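Local coordinates for 2-dehydropantoate 2-reductase (Bacillus subtilis, PDB 3EGO), which probably catalyses the NADPH-dependent reduction of ketopantoate to pantoate, the second step in making pantoate for pantothenate, at residues A[186-189]-A[190-194]. Sequence-based numbering, arbitrary orientation.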
ATOM      1  N   ALA A 186       1.758 -15.983  -3.431  1.00 29.67           N
ATOM      2  CA  ALA A 186       0.662 -15.043  -3.677  1.00 29.50           C
ATOM      3  C   ALA A 186       0.036 -14.551  -2.368  1.00 28.93           C
ATOM      4  O   ALA A 186      -0.418 -13.427  -2.289  1.00 27.60           O
ATOM      5  CB  ALA A 186      -0.387 -15.717  -4.570  1.00 28.72           C
ATOM      6  N   CYS A 187       0.007 -15.394  -1.338  1.00 29.12           N
ATOM      7  CA  CYS A 187      -0.589 -15.012  -0.065  1.00 28.62           C
ATOM      8  C   CYS A 187       0.319 -14.207   0.813  1.00 26.28           C
ATOM      9  O   CYS A 187      -0.159 -13.363   1.587  1.00 27.40           O
ATOM     10  CB  CYS A 187      -1.026 -16.230   0.736  1.00 31.27           C
ATOM     11  SG  CYS A 187      -2.340 -17.113   0.016  1.00 32.93           S
ATOM     12  N   ILE A 188       1.621 -14.479   0.748  1.00 27.77           N
ATOM     13  CA  ILE A 188       2.548 -13.800   1.637  1.00 27.37           C
ATOM     14  C   ILE A 188       3.133 -12.526   1.044  1.00 27.75           C
ATOM     15  O   ILE A 188       3.229 -11.513   1.730  1.00 29.93           O
ATOM     16  CB  ILE A 188       3.745 -14.690   2.052  1.00 30.03           C
ATOM     17  CG1 ILE A 188       3.275 -15.903   2.879  1.00 31.03           C
ATOM     18  CG2 ILE A 188       4.755 -13.859   2.873  1.00 32.53           C
ATOM     19  CD1 ILE A 188       4.437 -16.959   3.167  1.00 28.11           C
ATOM     20  N   ASN A 189       3.554 -12.581  -0.216  1.00 27.88           N
ATOM     21  CA  ASN A 189       4.373 -11.490  -0.811  1.00 28.98           C
ATOM     22  C   ASN A 189       3.722 -10.102  -1.024  1.00 28.49           C
ATOM     23  O   ASN A 189       4.280  -9.064  -0.630  1.00 26.26           O
ATOM     24  CB  ASN A 189       5.010 -11.990  -2.109  1.00 27.96           C
ATOM     25  CG  ASN A 189       6.145 -13.023  -1.861  1.00 33.86           C
ATOM     26  OD1 ASN A 189       6.298 -13.545  -0.758  1.00 34.79           O
ATOM     27  ND2 ASN A 189       6.916 -13.317  -2.896  1.00 35.87           N
ATOM     28  N   PRO A 190       2.568 -10.068  -1.718  1.00 27.40           N
ATOM     29  CA  PRO A 190       1.848  -8.821  -1.889  1.00 26.89           C
ATOM     30  C   PRO A 190       1.466  -8.215  -0.557  1.00 28.16           C
ATOM     31  O   PRO A 190       1.560  -6.999  -0.410  1.00 29.39           O
ATOM     32  CB  PRO A 190       0.567  -9.250  -2.643  1.00 27.73           C
ATOM     33  CG  PRO A 190       0.896 -10.575  -3.297  1.00 26.95           C
ATOM     34  CD  PRO A 190       1.947 -11.211  -2.429  1.00 27.45           C
ATOM     35  N   LEU A 191       1.039  -9.043   0.410  1.00 27.76           N
ATOM     36  CA  LEU A 191       0.588  -8.517   1.688  1.00 27.54           C
ATOM     37  C   LEU A 191       1.691  -7.882   2.481  1.00 28.17           C
ATOM     38  O   LEU A 191       1.495  -6.812   3.070  1.00 30.94           O
ATOM     39  CB  LEU A 191      -0.058  -9.594   2.571  1.00 28.60           C
ATOM     40  CG  LEU A 191      -1.570  -9.716   2.516  1.00 35.23           C
ATOM     41  CD1 LEU A 191      -2.003 -10.227   1.168  1.00 42.23           C
ATOM     42  CD2 LEU A 191      -2.059 -10.665   3.603  1.00 27.18           C
ATOM     43  N   THR A 192       2.843  -8.554   2.540  1.00 26.77           N
ATOM     44  CA  THR A 192       4.005  -8.011   3.233  1.00 25.99           C
ATOM     45  C   THR A 192       4.535  -6.745   2.566  1.00 27.94           C
ATOM     46  O   THR A 192       4.993  -5.815   3.235  1.00 31.01           O
ATOM     47  CB  THR A 192       5.165  -9.035   3.378  1.00 25.38           C
ATOM     48  OG1 THR A 192       5.546  -9.517   2.105  1.00 31.72           O
ATOM     49  CG2 THR A 192       4.773 -10.206   4.272  1.00 31.17           C
ATOM     50  N   ALA A 193       4.470  -6.711   1.246  1.00 26.48           N
ATOM     51  CA  ALA A 193       4.907  -5.559   0.507  1.00 27.58           C
ATOM     52  C   ALA A 193       4.053  -4.365   0.874  1.00 30.70           C
ATOM     53  O   ALA A 193       4.569  -3.271   0.987  1.00 33.01           O
ATOM     54  CB  ALA A 193       4.824  -5.799  -0.963  1.00 27.73           C
ATOM     55  N   LEU A 194       2.746  -4.547   1.047  1.00 29.59           N
ATOM     56  CA  LEU A 194       1.936  -3.359   1.379  1.00 30.31           C
ATOM     57  C   LEU A 194       2.066  -2.919   2.848  1.00 31.65           C
ATOM     58  O   LEU A 194       2.133  -1.703   3.158  1.00 29.14           O
ATOM     59  CB  LEU A 194       0.465  -3.563   0.969  1.00 31.27           C
ATOM     60  CG  LEU A 194       0.124  -3.149  -0.462  1.00 38.55           C
ATOM     61  CD1 LEU A 194      -0.167  -4.309  -1.370  1.00 41.20           C
ATOM     62  CD2 LEU A 194      -1.103  -2.233  -0.428  1.00 45.67           C
TER
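Thr192 N donates to Ile188 O at 3.1 Å, a nearly straight bond of 163°, and Ala193 N reaches Asn189 O at 3.0 Å; these are the i to i+4 rungs that carry helix 174-195 past its proline. The hydroxyl of Thr192 lies close to the same two carbonyl oxygens, with OG1 3.1 Å from Ile188 O and 3.0 Å from Asn189 O. Its chi1 of 57° turns OG1 in between the backbone N and the carbonyl carbon, back toward the preceding turn. Thr192 OG1 is also hydrogen-bonded to Ser247 OG.

One turn back the ladder is broken. Pro190 has no N-H to offer, and its ring lies against the carbonyl of Ala186, with CD 3.2 Å from Ala186 O. Cys187 O likewise gets no bond from Leu191 N; instead the side chain of Leu191 lies beside it, CD1 at 3.7 Å. Both buried carbonyl oxygens are left without a polar partner, and the helix kinks here, as is common at an internal proline. Apolar contact is slight: the CG2 methyls of Ile188 and Thr192 meet at 3.9 Å on one flank.

The CB bond of Asn189 leads away from the following turn, with CG anti to its carbonyl carbon (chi1 -72°), and the side chain lies beside that of Ser248; both are probable substrate-binding residues, so the kink lies next to the likely ketopantoate site of the C-terminal helical domain. Asn189 and Ala193 both touch Met249 of helix 248-255, while Ile188 and Thr192 meet Asn199, another probable substrate-binding residue. Elsewhere on the helix, Cys187 and Leu191 pack on helix 206-223, and Leu191 and Leu194 on helix 280-291.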